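Local atomic coordinates of probable TonB-dependent siderophore receptor PiuA (Acinetobacter baumannii, PDB entry 5FP1), a protein that probably binds iron-chelating siderophores at the outer membrane, possibly ferric enterobactin with micromolar affinity, as the first step of TonB-dependent iron uptake. Residues L334-K339 with F349-E354; L345-N350 with L423-E428; S232-W237 with T255-K260; W301-D306 with S699-E704. One frame throughout, in Å; residues are numbered along the deposited sequence.

Contact 1. Residues L334-K339 with F349-E354; sequences LALTGK and FNVGAE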
loop_
_atom_site.group_PDB
_atom_site.type_symbol
_atom_site.label_atom_id
_atom_site.label_comp_id
_atom_site.label_asym_id
_atom_site.label_seq_id
_atom_site.Cartn_x
_atom_site.Cartn_y
_atom_site.Cartn_z
ATOM N N LEU A 334 19.445 5.563 13.399
ATOM C CA LEU A 334 20.752 6.235 13.387
ATOM C C LEU A 334 21.546 5.607 12.250
ATOM O O LEU A 334 21.685 4.386 12.210
ATOM C CB LEU A 334 21.448 5.983 14.730
ATOM C CG LEU A 334 22.837 6.579 14.971
ATOM C CD1 LEU A 334 22.730 8.091 14.970
ATOM C CD2 LEU A 334 23.354 6.072 16.300
ATOM N N ALA A 335 21.973 6.419 11.284
ATOM C CA ALA A 335 22.612 5.913 10.076
ATOM C C ALA A 335 23.854 6.732 9.775
ATOM O O ALA A 335 23.804 7.961 9.738
ATOM C CB ALA A 335 21.683 6.003 8.884
ATOM N N LEU A 336 24.944 6.030 9.515
ATOM C CA LEU A 336 26.158 6.644 8.989
ATOM C C LEU A 336 26.254 6.296 7.509
ATOM O O LEU A 336 26.293 5.111 7.134
ATOM C CB LEU A 336 27.351 6.063 9.738
ATOM C CG LEU A 336 28.725 6.617 9.345
ATOM C CD1 LEU A 336 28.863 8.023 9.878
ATOM C CD2 LEU A 336 29.814 5.730 9.922
ATOM N N THR A 337 26.282 7.322 6.665
ATOM C CA THR A 337 26.298 7.129 5.241
ATOM C C THR A 337 27.471 7.856 4.594
ATOM O O THR A 337 28.019 8.815 5.145
ATOM C CB THR A 337 25.028 7.693 4.576
ATOM O OG1 THR A 337 24.846 9.059 4.978
ATOM C CG2 THR A 337 23.791 6.880 4.967
ATOM N N GLY A 338 27.810 7.438 3.388
ATOM C CA GLY A 338 28.751 8.201 2.595
ATOM C C GLY A 338 29.570 7.327 1.686
ATOM O O GLY A 338 29.119 6.265 1.242
ATOM N N LYS A 339 30.780 7.785 1.391
ATOM C CA LYS A 339 31.676 7.012 0.547
ATOM C C LYS A 339 33.107 7.075 1.035
ATOM O O LYS A 339 33.537 8.065 1.639
ATOM C CB LYS A 339 31.563 7.443 -0.907
ATOM C CG LYS A 339 31.531 8.921 -1.159
ATOM C CD LYS A 339 30.808 9.206 -2.469
ATOM C CE LYS A 339 30.622 10.701 -2.687
ATOM N NZ LYS A 339 31.876 11.352 -3.160
ATOM N N PHE A 349 28.193 3.441 1.160
ATOM C CA PHE A 349 27.675 2.681 2.296
ATOM C C PHE A 349 26.590 3.387 3.109
ATOM O O PHE A 349 26.419 4.608 3.059
ATOM C CB PHE A 349 28.815 2.300 3.228
ATOM C CG PHE A 349 29.452 3.478 3.911
ATOM C CD1 PHE A 349 28.929 3.979 5.090
ATOM C CD2 PHE A 349 30.598 4.066 3.388
ATOM C CE1 PHE A 349 29.514 5.063 5.731
ATOM C CE2 PHE A 349 31.188 5.141 4.027
ATOM C CZ PHE A 349 30.640 5.646 5.191
ATOM N N ASN A 350 25.892 2.571 3.870
ATOM C CA ASN A 350 24.927 3.022 4.849
ATOM C C ASN A 350 24.972 1.946 5.894
ATOM O O ASN A 350 24.679 0.761 5.617
ATOM C CB ASN A 350 23.537 3.190 4.218
ATOM C CG ASN A 350 22.505 3.703 5.209
ATOM O OD1 ASN A 350 22.614 3.450 6.402
ATOM N ND2 ASN A 350 21.518 4.423 4.722
ATOM N N VAL A 351 25.438 2.320 7.082
ATOM C CA VAL A 351 25.471 1.418 8.215
ATOM C C VAL A 351 24.718 2.076 9.370
ATOM O O VAL A 351 24.757 3.295 9.532
ATOM C CB VAL A 351 26.918 1.068 8.614
ATOM C CG1 VAL A 351 27.667 0.528 7.401
ATOM C CG2 VAL A 351 27.646 2.279 9.192
ATOM N N GLY A 352 24.014 1.280 10.162
ATOM C CA GLY A 352 23.088 1.860 11.127
ATOM C C GLY A 352 22.395 0.945 12.076
ATOM O O GLY A 352 22.653 -0.263 12.132
ATOM N N ALA A 353 21.523 1.557 12.876
ATOM C CA ALA A 353 20.834 0.860 13.919
ATOM C C ALA A 353 19.437 1.467 14.030
ATOM O O ALA A 353 19.241 2.625 13.680
ATOM C CB ALA A 353 21.569 1.025 15.221
ATOM N N GLU A 354 18.491 0.688 14.517
ATOM C CA GLU A 354 17.129 1.171 14.643
ATOM C C GLU A 354 16.474 0.598 15.880
ATOM O O GLU A 354 16.761 -0.542 16.281
ATOM C CB GLU A 354 16.341 0.822 13.376
ATOM C CG GLU A 354 14.907 1.328 13.438
ATOM C CD GLU A 354 14.122 1.137 12.142
ATOM O OE1 GLU A 354 14.706 1.245 11.040
ATOM O OE2 GLU A 354 12.909 0.914 12.240
#

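Contact 2. Residues L345-N350 with L423-E428; sequences LKHRFN and LLDNIE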
loop_
_atom_site.group_PDB
_atom_site.type_symbol
_atom_site.label_atom_id
_atom_site.label_comp_id
_atom_site.label_asym_id
_atom_site.label_seq_id
_atom_site.Cartn_x
_atom_site.Cartn_y
_atom_site.Cartn_z
ATOM N N LEU A 345 39.323 0.128 -4.138
ATOM C CA LEU A 345 37.867 -0.080 -4.044
ATOM C C LEU A 345 37.174 1.217 -3.632
ATOM O O LEU A 345 37.663 1.928 -2.755
ATOM C CB LEU A 345 37.580 -1.157 -3.009
ATOM C CG LEU A 345 38.196 -2.522 -3.302
ATOM C CD1 LEU A 345 37.817 -3.531 -2.237
ATOM C CD2 LEU A 345 37.785 -3.014 -4.684
ATOM N N LYS A 346 36.049 1.539 -4.267
ATOM C CA LYS A 346 35.218 2.652 -3.826
ATOM C C LYS A 346 33.952 2.134 -3.128
ATOM O O LYS A 346 33.124 1.454 -3.749
ATOM C CB LYS A 346 34.840 3.554 -4.994
ATOM C CG LYS A 346 36.047 4.093 -5.747
ATOM C CD LYS A 346 35.621 5.015 -6.871
ATOM C CE LYS A 346 36.786 5.325 -7.792
ATOM N NZ LYS A 346 36.415 6.379 -8.773
ATOM N N HIS A 347 33.813 2.454 -1.849
ATOM C CA HIS A 347 32.661 2.015 -1.055
ATOM C C HIS A 347 31.605 3.093 -0.982
ATOM O O HIS A 347 31.912 4.266 -0.758
ATOM C CB HIS A 347 33.078 1.665 0.352
ATOM C CG HIS A 347 34.070 0.561 0.437
ATOM N ND1 HIS A 347 33.729 -0.717 0.820
ATOM C CD2 HIS A 347 35.410 0.549 0.234
ATOM C CE1 HIS A 347 34.815 -1.471 0.847
ATOM N NE2 HIS A 347 35.845 -0.725 0.492
ATOM N N ARG A 348 30.368 2.704 -1.253
ATOM C CA ARG A 348 29.210 3.553 -1.041
ATOM C C ARG A 348 28.329 2.848 -0.021
ATOM O O ARG A 348 27.855 1.734 -0.270
ATOM C CB ARG A 348 28.484 3.792 -2.347
ATOM C CG ARG A 348 29.265 4.720 -3.262
ATOM C CD ARG A 348 28.667 4.793 -4.633
ATOM N NE ARG A 348 28.679 3.500 -5.324
ATOM C CZ ARG A 348 28.194 3.350 -6.549
ATOM N NH1 ARG A 348 27.705 4.412 -7.184
ATOM N NH2 ARG A 348 28.181 2.164 -7.139
ATOM N N PHE A 349 28.193 3.441 1.160
ATOM C CA PHE A 349 27.675 2.681 2.296
ATOM C C PHE A 349 26.590 3.387 3.109
ATOM O O PHE A 349 26.419 4.608 3.059
ATOM C CB PHE A 349 28.815 2.300 3.228
ATOM C CG PHE A 349 29.452 3.478 3.911
ATOM C CD1 PHE A 349 28.929 3.979 5.090
ATOM C CD2 PHE A 349 30.598 4.066 3.388
ATOM C CE1 PHE A 349 29.514 5.063 5.731
ATOM C CE2 PHE A 349 31.188 5.141 4.027
ATOM C CZ PHE A 349 30.640 5.646 5.191
ATOM N N ASN A 350 25.892 2.571 3.870
ATOM C CA ASN A 350 24.927 3.022 4.849
ATOM C C ASN A 350 24.972 1.946 5.894
ATOM O O ASN A 350 24.679 0.761 5.617
ATOM C CB ASN A 350 23.537 3.190 4.218
ATOM C CG ASN A 350 22.505 3.703 5.209
ATOM O OD1 ASN A 350 22.614 3.450 6.402
ATOM N ND2 ASN A 350 21.518 4.423 4.722
ATOM N N LEU A 423 24.351 -3.311 7.826
ATOM C CA LEU A 423 25.381 -2.743 6.961
ATOM C C LEU A 423 24.939 -2.901 5.523
ATOM O O LEU A 423 24.576 -4.015 5.098
ATOM C CB LEU A 423 26.682 -3.528 7.091
ATOM C CG LEU A 423 27.407 -3.754 8.413
ATOM C CD1 LEU A 423 27.654 -2.463 9.157
ATOM C CD2 LEU A 423 26.667 -4.747 9.285
ATOM N N LEU A 424 24.997 -1.815 4.769
ATOM C CA LEU A 424 24.751 -1.848 3.345
ATOM C C LEU A 424 25.952 -1.197 2.682
ATOM O O LEU A 424 26.393 -0.132 3.106
ATOM C CB LEU A 424 23.489 -1.066 2.966
ATOM C CG LEU A 424 22.161 -1.623 3.480
ATOM C CD1 LEU A 424 21.111 -0.527 3.466
ATOM C CD2 LEU A 424 21.668 -2.794 2.649
ATOM N N ASP A 425 26.500 -1.851 1.661
ATOM C CA ASP A 425 27.697 -1.338 0.978
ATOM C C ASP A 425 27.663 -1.775 -0.479
ATOM O O ASP A 425 27.501 -2.963 -0.782
ATOM C CB ASP A 425 28.944 -1.868 1.689
ATOM C CG ASP A 425 30.264 -1.259 1.170
ATOM O OD1 ASP A 425 30.253 -0.248 0.439
ATOM O OD2 ASP A 425 31.330 -1.820 1.527
ATOM N N ASN A 426 27.750 -0.809 -1.378
ATOM C CA ASN A 426 27.899 -1.102 -2.775
ATOM C C ASN A 426 29.339 -0.751 -3.174
ATOM O O ASN A 426 29.730 0.405 -3.115
ATOM C CB ASN A 426 26.885 -0.334 -3.614
ATOM C CG ASN A 426 26.968 -0.684 -5.096
ATOM O OD1 ASN A 426 27.826 -0.167 -5.815
ATOM N ND2 ASN A 426 26.084 -1.558 -5.555
ATOM N N ILE A 427 30.118 -1.772 -3.527
ATOM C CA ILE A 427 31.547 -1.613 -3.770
ATOM C C ILE A 427 31.849 -1.550 -5.271
ATOM O O ILE A 427 31.630 -2.516 -5.999
ATOM C CB ILE A 427 32.337 -2.753 -3.126
ATOM C CG1 ILE A 427 31.997 -2.865 -1.645
ATOM C CG2 ILE A 427 33.840 -2.527 -3.281
ATOM C CD1 ILE A 427 32.587 -4.078 -0.983
ATOM N N GLU A 428 32.337 -0.400 -5.722
ATOM C CA GLU A 428 32.810 -0.257 -7.094
ATOM C C GLU A 428 34.223 -0.824 -7.187
ATOM O O GLU A 428 35.179 -0.289 -6.602
ATOM C CB GLU A 428 32.756 1.192 -7.550
ATOM C CG GLU A 428 33.280 1.375 -8.965
ATOM C CD GLU A 428 33.299 2.820 -9.431
ATOM O OE1 GLU A 428 32.370 3.588 -9.102
ATOM O OE2 GLU A 428 34.228 3.177 -10.179
#

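Contact 3. Residues S232-W237 with T255-K260; sequences SGIPYW and TYYGWK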
loop_
_atom_site.group_PDB
_atom_site.type_symbol
_atom_site.label_atom_id
_atom_site.label_comp_id
_atom_site.label_asym_id
_atom_site.label_seq_id
_atom_site.Cartn_x
_atom_site.Cartn_y
_atom_site.Cartn_z
ATOM N N SER A 232 -18.818 -0.804 0.444
ATOM C CA SER A 232 -19.157 -2.191 0.616
ATOM C C SER A 232 -18.513 -2.910 -0.571
ATOM O O SER A 232 -17.410 -2.565 -1.018
ATOM C CB SER A 232 -20.684 -2.365 0.634
ATOM O OG SER A 232 -21.082 -3.712 0.895
ATOM N N GLY A 233 -19.185 -3.903 -1.101
ATOM C CA GLY A 233 -18.684 -4.609 -2.261
ATOM C C GLY A 233 -19.815 -5.312 -2.984
ATOM O O GLY A 233 -20.984 -5.071 -2.675
ATOM N N ILE A 234 -19.457 -6.176 -3.931
ATOM C CA ILE A 234 -20.420 -6.963 -4.706
ATOM C C ILE A 234 -20.202 -8.436 -4.373
ATOM O O ILE A 234 -19.051 -8.942 -4.425
ATOM C CB ILE A 234 -20.286 -6.708 -6.211
ATOM C CG1 ILE A 234 -20.383 -5.219 -6.522
ATOM C CG2 ILE A 234 -21.320 -7.519 -6.998
ATOM C CD1 ILE A 234 -21.695 -4.557 -6.111
ATOM N N PRO A 235 -21.271 -9.122 -3.955
ATOM C CA PRO A 235 -21.104 -10.506 -3.477
ATOM C C PRO A 235 -20.784 -11.463 -4.620
ATOM O O PRO A 235 -21.308 -11.284 -5.717
ATOM C CB PRO A 235 -22.479 -10.843 -2.899
ATOM C CG PRO A 235 -23.432 -9.981 -3.680
ATOM C CD PRO A 235 -22.689 -8.722 -3.997
ATOM N N TYR A 236 -19.976 -12.487 -4.360
ATOM C CA TYR A 236 -19.741 -13.537 -5.370
ATOM C C TYR A 236 -21.028 -14.351 -5.520
ATOM O O TYR A 236 -21.699 -14.671 -4.513
ATOM C CB TYR A 236 -18.670 -14.514 -4.915
ATOM C CG TYR A 236 -17.267 -13.928 -4.771
ATOM C CD1 TYR A 236 -16.590 -13.402 -5.869
ATOM C CD2 TYR A 236 -16.619 -13.930 -3.551
ATOM C CE1 TYR A 236 -15.316 -12.852 -5.741
ATOM C CE2 TYR A 236 -15.332 -13.428 -3.430
ATOM C CZ TYR A 236 -14.694 -12.883 -4.514
ATOM O OH TYR A 236 -13.411 -12.396 -4.349
ATOM N N TRP A 237 -21.352 -14.723 -6.759
ATOM C CA TRP A 237 -22.500 -15.583 -6.988
ATOM C C TRP A 237 -22.376 -16.357 -8.287
ATOM O O TRP A 237 -21.972 -15.813 -9.320
ATOM C CB TRP A 237 -23.818 -14.778 -6.992
ATOM C CG TRP A 237 -25.045 -15.662 -6.839
ATOM C CD1 TRP A 237 -25.983 -15.962 -7.804
ATOM C CD2 TRP A 237 -25.403 -16.422 -5.686
ATOM N NE1 TRP A 237 -26.926 -16.833 -7.299
ATOM C CE2 TRP A 237 -26.601 -17.134 -6.005
ATOM C CE3 TRP A 237 -24.871 -16.541 -4.400
ATOM C CZ2 TRP A 237 -27.227 -17.952 -5.107
ATOM C CZ3 TRP A 237 -25.508 -17.366 -3.502
ATOM C CH2 TRP A 237 -26.671 -18.079 -3.873
ATOM N N THR A 255 -23.957 -0.353 -7.746
ATOM C CA THR A 255 -24.882 -0.725 -6.670
ATOM C C THR A 255 -24.150 -0.747 -5.320
ATOM O O THR A 255 -23.042 -1.292 -5.204
ATOM C CB THR A 255 -25.538 -2.087 -6.954
ATOM O OG1 THR A 255 -26.296 -2.008 -8.180
ATOM C CG2 THR A 255 -26.447 -2.501 -5.817
ATOM N N TYR A 256 -24.760 -0.142 -4.310
ATOM C CA TYR A 256 -24.168 -0.057 -2.966
ATOM C C TYR A 256 -24.969 -0.829 -1.948
ATOM O O TYR A 256 -26.151 -0.534 -1.745
ATOM C CB TYR A 256 -24.093 1.400 -2.532
ATOM C CG TYR A 256 -23.491 1.665 -1.171
ATOM C CD1 TYR A 256 -22.137 1.460 -0.918
ATOM C CD2 TYR A 256 -24.275 2.174 -0.134
ATOM C CE1 TYR A 256 -21.594 1.750 0.326
ATOM C CE2 TYR A 256 -23.746 2.465 1.097
ATOM C CZ TYR A 256 -22.397 2.264 1.334
ATOM O OH TYR A 256 -21.890 2.565 2.592
ATOM N N TYR A 257 -24.328 -1.797 -1.298
ATOM C CA TYR A 257 -24.962 -2.617 -0.285
ATOM C C TYR A 257 -24.654 -2.240 1.142
ATOM O O TYR A 257 -25.067 -2.938 2.081
ATOM C CB TYR A 257 -24.610 -4.096 -0.520
ATOM C CG TYR A 257 -25.133 -4.624 -1.805
ATOM C CD1 TYR A 257 -26.495 -4.605 -2.080
ATOM C CD2 TYR A 257 -24.269 -5.087 -2.810
ATOM C CE1 TYR A 257 -26.988 -5.080 -3.283
ATOM C CE2 TYR A 257 -24.759 -5.574 -4.005
ATOM C CZ TYR A 257 -26.118 -5.550 -4.247
ATOM O OH TYR A 257 -26.604 -5.995 -5.450
ATOM N N GLY A 258 -23.958 -1.123 1.336
ATOM C CA GLY A 258 -23.737 -0.614 2.662
ATOM C C GLY A 258 -25.002 -0.003 3.264
ATOM O O GLY A 258 -26.018 0.161 2.587
ATOM N N TRP A 259 -24.918 0.329 4.535
ATOM C CA TRP A 259 -26.057 0.791 5.318
ATOM C C TRP A 259 -25.667 2.150 5.881
ATOM O O TRP A 259 -25.014 2.245 6.921
ATOM C CB TRP A 259 -26.339 -0.229 6.396
ATOM C CG TRP A 259 -27.607 -0.087 7.151
ATOM C CD1 TRP A 259 -28.494 0.963 7.128
ATOM C CD2 TRP A 259 -28.129 -1.035 8.063
ATOM N NE1 TRP A 259 -29.558 0.699 7.964
ATOM C CE2 TRP A 259 -29.357 -0.520 8.554
ATOM C CE3 TRP A 259 -27.709 -2.299 8.487
ATOM C CZ2 TRP A 259 -30.147 -1.220 9.463
ATOM C CZ3 TRP A 259 -28.501 -2.995 9.385
ATOM C CH2 TRP A 259 -29.711 -2.445 9.875
ATOM N N LYS A 260 -26.048 3.208 5.175
ATOM C CA LYS A 260 -25.476 4.506 5.442
ATOM C C LYS A 260 -25.801 5.077 6.796
ATOM O O LYS A 260 -24.964 5.799 7.367
ATOM C CB LYS A 260 -25.790 5.501 4.325
ATOM C CG LYS A 260 -25.098 5.098 3.037
ATOM C CD LYS A 260 -25.339 6.087 1.930
ATOM C CE LYS A 260 -24.478 7.305 2.071
ATOM N NZ LYS A 260 -24.423 7.973 0.761
HETATM O O HOH W 1 -21.855 -2.428 -2.738
#

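Contact 4. Residues W301-D306 with S699-E704; sequences WTNPDD and SHYATE. With PO4 (phosphate ion), chain B.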
loop_
_atom_site.group_PDB
_atom_site.type_symbol
_atom_site.label_atom_id
_atom_site.label_comp_id
_atom_site.label_asym_id
_atom_site.label_seq_id
_atom_site.Cartn_x
_atom_site.Cartn_y
_atom_site.Cartn_z
ATOM N N TRP A 301 -18.521 -1.277 8.607
ATOM C CA TRP A 301 -18.842 -1.379 7.187
ATOM C C TRP A 301 -19.506 -2.718 6.873
ATOM O O TRP A 301 -19.511 -3.650 7.709
ATOM C CB TRP A 301 -17.628 -1.099 6.266
ATOM C CG TRP A 301 -16.584 -2.067 6.382
ATOM C CD1 TRP A 301 -15.544 -2.055 7.289
ATOM C CD2 TRP A 301 -16.429 -3.277 5.612
ATOM N NE1 TRP A 301 -14.782 -3.184 7.133
ATOM C CE2 TRP A 301 -15.293 -3.942 6.108
ATOM C CE3 TRP A 301 -17.154 -3.865 4.568
ATOM C CZ2 TRP A 301 -14.851 -5.170 5.582
ATOM C CZ3 TRP A 301 -16.710 -5.068 4.043
ATOM C CH2 TRP A 301 -15.585 -5.716 4.561
ATOM N N THR A 302 -20.079 -2.796 5.678
ATOM C CA THR A 302 -20.940 -3.907 5.314
ATOM C C THR A 302 -20.297 -4.889 4.372
ATOM O O THR A 302 -19.866 -4.526 3.269
ATOM C CB THR A 302 -22.245 -3.403 4.662
ATOM O OG1 THR A 302 -22.959 -2.605 5.605
ATOM C CG2 THR A 302 -23.094 -4.568 4.227
ATOM N N ASN A 303 -20.281 -6.150 4.794
ATOM C CA ASN A 303 -19.999 -7.279 3.907
ATOM C C ASN A 303 -21.340 -7.676 3.237
ATOM O O ASN A 303 -22.313 -7.989 3.934
ATOM C CB ASN A 303 -19.385 -8.412 4.741
ATOM C CG ASN A 303 -19.271 -9.758 4.006
ATOM O OD1 ASN A 303 -19.950 -10.040 3.006
ATOM N ND2 ASN A 303 -18.456 -10.629 4.573
ATOM N N PRO A 304 -21.408 -7.623 1.894
ATOM C CA PRO A 304 -22.686 -7.908 1.206
ATOM C C PRO A 304 -23.026 -9.420 1.230
ATOM O O PRO A 304 -22.516 -10.213 0.434
ATOM C CB PRO A 304 -22.424 -7.405 -0.213
ATOM C CG PRO A 304 -20.963 -7.697 -0.411
ATOM C CD PRO A 304 -20.329 -7.354 0.926
ATOM N N ASP A 305 -23.832 -9.781 2.221
ATOM C CA ASP A 305 -24.449 -11.100 2.416
ATOM C C ASP A 305 -23.611 -12.180 3.099
ATOM O O ASP A 305 -24.168 -13.151 3.571
ATOM C CB ASP A 305 -25.075 -11.666 1.146
ATOM C CG ASP A 305 -26.291 -12.539 1.465
ATOM O OD1 ASP A 305 -27.116 -12.068 2.285
ATOM O OD2 ASP A 305 -26.444 -13.656 0.894
ATOM N N ASP A 306 -22.291 -12.021 3.153
ATOM C CA ASP A 306 -21.450 -12.941 3.939
ATOM C C ASP A 306 -21.694 -14.389 3.526
ATOM O O ASP A 306 -21.749 -15.284 4.369
ATOM C CB ASP A 306 -21.760 -12.741 5.404
ATOM C CG ASP A 306 -20.683 -13.290 6.327
ATOM O OD1 ASP A 306 -19.536 -13.455 5.910
ATOM O OD2 ASP A 306 -20.994 -13.513 7.487
ATOM N N SER A 699 -13.181 -14.705 0.455
ATOM C CA SER A 699 -14.556 -15.167 0.415
ATOM C C SER A 699 -15.524 -13.979 0.321
ATOM O O SER A 699 -15.135 -12.823 0.470
ATOM C CB SER A 699 -14.855 -16.040 1.635
ATOM O OG SER A 699 -16.013 -16.802 1.373
ATOM N N HIS A 700 -16.772 -14.276 0.031
ATOM C CA HIS A 700 -17.880 -13.335 0.180
ATOM C C HIS A 700 -18.077 -12.265 -0.906
ATOM O O HIS A 700 -19.190 -12.126 -1.433
ATOM C CB HIS A 700 -17.852 -12.664 1.551
ATOM C CG HIS A 700 -17.615 -13.610 2.686
ATOM N ND1 HIS A 700 -18.366 -14.752 2.879
ATOM C CD2 HIS A 700 -16.722 -13.568 3.707
ATOM C CE1 HIS A 700 -17.939 -15.377 3.960
ATOM N NE2 HIS A 700 -16.942 -14.681 4.482
ATOM N N TYR A 701 -17.050 -11.478 -1.207
ATOM C CA TYR A 701 -17.243 -10.306 -2.050
ATOM C C TYR A 701 -15.988 -9.816 -2.722
ATOM O O TYR A 701 -14.851 -10.184 -2.363
ATOM C CB TYR A 701 -17.859 -9.154 -1.240
ATOM C CG TYR A 701 -16.850 -8.415 -0.398
ATOM C CD1 TYR A 701 -16.475 -8.880 0.859
ATOM C CD2 TYR A 701 -16.251 -7.256 -0.871
ATOM C CE1 TYR A 701 -15.498 -8.223 1.610
ATOM C CE2 TYR A 701 -15.334 -6.567 -0.113
ATOM C CZ TYR A 701 -14.953 -7.044 1.129
ATOM O OH TYR A 701 -14.007 -6.324 1.851
ATOM N N ALA A 702 -16.215 -8.980 -3.725
ATOM C CA ALA A 702 -15.171 -8.215 -4.385
ATOM C C ALA A 702 -15.530 -6.741 -4.393
ATOM O O ALA A 702 -16.700 -6.370 -4.318
ATOM C CB ALA A 702 -14.983 -8.690 -5.794
ATOM N N THR A 703 -14.525 -5.888 -4.532
ATOM C CA THR A 703 -14.735 -4.456 -4.471
ATOM C C THR A 703 -14.774 -3.922 -5.885
ATOM O O THR A 703 -13.838 -4.125 -6.663
ATOM C CB THR A 703 -13.589 -3.755 -3.706
ATOM O OG1 THR A 703 -13.543 -4.258 -2.368
ATOM C CG2 THR A 703 -13.759 -2.247 -3.657
ATOM N N GLU A 704 -15.854 -3.224 -6.212
ATOM C CA GLU A 704 -15.984 -2.568 -7.501
ATOM C C GLU A 704 -15.144 -1.301 -7.606
ATOM O O GLU A 704 -15.076 -0.476 -6.690
ATOM C CB GLU A 704 -17.480 -2.275 -7.781
ATOM C CG GLU A 704 -17.821 -1.891 -9.213
ATOM C CD GLU A 704 -19.331 -1.697 -9.418
ATOM O OE1 GLU A 704 -20.131 -2.186 -8.583
ATOM O OE2 GLU A 704 -19.714 -1.051 -10.408
HETATM P P PO4 B . -17.092 -14.816 7.899
HETATM O O1 PO4 B . -18.420 -15.476 7.593
HETATM O O2 PO4 B . -17.194 -13.367 7.474
HETATM O O3 PO4 B . -15.960 -15.500 7.133
HETATM O O4 PO4 B . -16.814 -14.893 9.390
HETATM O O HOH W 2 -21.505 -12.760 -0.043
#

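Contact 1. Residues L334-K339 with F349-E354
L334 and A353 begin an antiparallel pairing that runs to G338 and F349, with local strand axes 174° apart, 4.6 Å at closest approach, and six backbone hydrogen bonds, the shortest from L336 N to V351 O (2.7 Å). On the face that carries L336, F349 and V351, the F349 ring folds back across the partner strand. Its CG sits between the backbone N and the carbonyl carbon (chi1 67°), which lays the ring over its directly paired glycine, G338, an aromatic rescue of glycine; G338 O stands over one ring face, 3.4 Å from F349 CD2. L336 O meets the ring at its edge, and L336 CG lies 4.0 Å from F349 CE1. Farther along this face L336 CB packs against V351 CG2 (3.8 Å). This is part of a hairpin of the transmembrane beta-barrel, made of strands 315-341 and 346-368. On the other face T337 CG2 runs alongside N350, 3.4 Å from N350 ND2, and the amide is bonded to Y422 OH and S31 O.

Contact 2. Residues L345-N350 with L423-E428
A histidine-carboxylate hydrogen bond, H347 ND1 to D425 OD2 (2.7 Å, 170° at the hydrogen), spans two neighbouring barrel strands, although the two residues are not directly paired. The acceptor lies in the imidazole plane and uses its syn lone pair, with ring and carboxylate nearly coplanar. D425 CG is turned anti to its own backbone N (chi1 -173°), which carries the carboxylate across toward the other strand. I427 lies alongside the imidazole, with I427 CG1 3.7 Å from H347 ND1, I427 CD1 near H347 CE1, and I427 CG2 farther off over one ring face. The backbones are antiparallel at 159°, and K346, R348 and N350 form hydrogen-bonded pairs with E428, N426 and L424. On the face of these residues, the R348 chain bends at chi3 and brings R348 NH2 to N426 OD1 at 2.7 Å. That bond is bent: the donor stands above the amide carbonyl plane, off the lone pairs, and the guanidinium is steeply turned against the amide. N426 ND2 is held by D436 of the next strand. K346 and E428 run alongside each other, yet K346 NZ stays 4.1 Å from E428 OE2. With ND1 donating to a carboxylate, H347 is probably polarised and its protonated form favoured, while R348 has an N426 bond that is short but poorly aligned, and its NE is buried without a partner in the model.

Contact 3. Residues S232-W237 with T255-K260
Y257 presents a ring edge to G233, whose carbonyl O lies in the ring plane 3.3 Å from Y257 CD2. The tyrosine CG is anti to its carbonyl carbon (chi1 -64°), and the neighbouring ring atom, Y257 CE2, meets I234 CD1 (3.9 Å) and P235 CD (3.8 Å), both oblique to the ring. I234 gets there because chi2 (-60°) bends CD1 inward, also toward T255 O. The contact joins the start of strand 234-238, which pairs with strand 701-704 in a small sheet beside the barrel strands, to the loop that leads into barrel strand 264-279. One water ties the backbones together, donating to G233 O (2.8 Å) and T255 O and accepting from Y257 N. S232 places CB 3.6 Å from G258 N, while S232 OG, turned anti to the backbone N (chi1 -176°), is hydrogen-bonded to T302 O. Within 255-260, G258 N stands 3.5 Å above the centre of the Y256 ring, whose OH is bonded to P230 O.

Contact 4. Residues W301-D306 with S699-E704
Strand 284-304 of the barrel wall ends here beside the short strand 701-704, the middle strand of a small three-stranded sheet, and side chains rather than backbone pairing join them: the segment axes are 119° apart and 7.9 Å at closest. W301 and Y701 meet obliquely, ring planes at 64°, with W301 CH2 3.7 Å from Y701 CZ. Y701 OH is hydrogen-bonded to G75 O of the plug domain, so the contact also touches the plug. P304 CG packs on Y701 CB at 3.5 Å. One water bridges the two segments, donating to P304 O and H700 O (2.8 Å each). The H700 imidazole is sandwiched: D306 OD1 sits 3.1 Å above one face, toward the rim, and S699 OG lies over the opposite face. H700 NE2 donates in the ring plane to O3 of a phosphate ion (2.9 Å, 163° at the hydrogen), while ND1 bonds S307 OG. D306 OD2 is salt-bridged to R319. The phosphate is probably from the crystallisation liquor, so its bond to H700 is no evidence of a substrate site; a carboxylate and an anion so near the imidazole would probably favour its protonated form.

The four contacts form two groups on opposite sides of the chain's centre, and all belong to the beta-barrel domain. Contacts 1 and 2, centres about 11 Å apart, share F349 and N350 on strand 346-368, which pairs with strand 315-341 in one and strand 405-428 in the other. Contacts 3 and 4 lie about 6 Å apart between centres, linked by the neighbouring strands 234-238 and 701-704; they are about 33 and 28 Å from contact 1 at nearest atoms. Along the chain contact 3 closes a local loop first, while contact 4 joins parts nearly 400 residues apart and encloses contacts 1 and 2. One group is barrel-wall pairing, the other packing of loops and short strands, with the plug nearby.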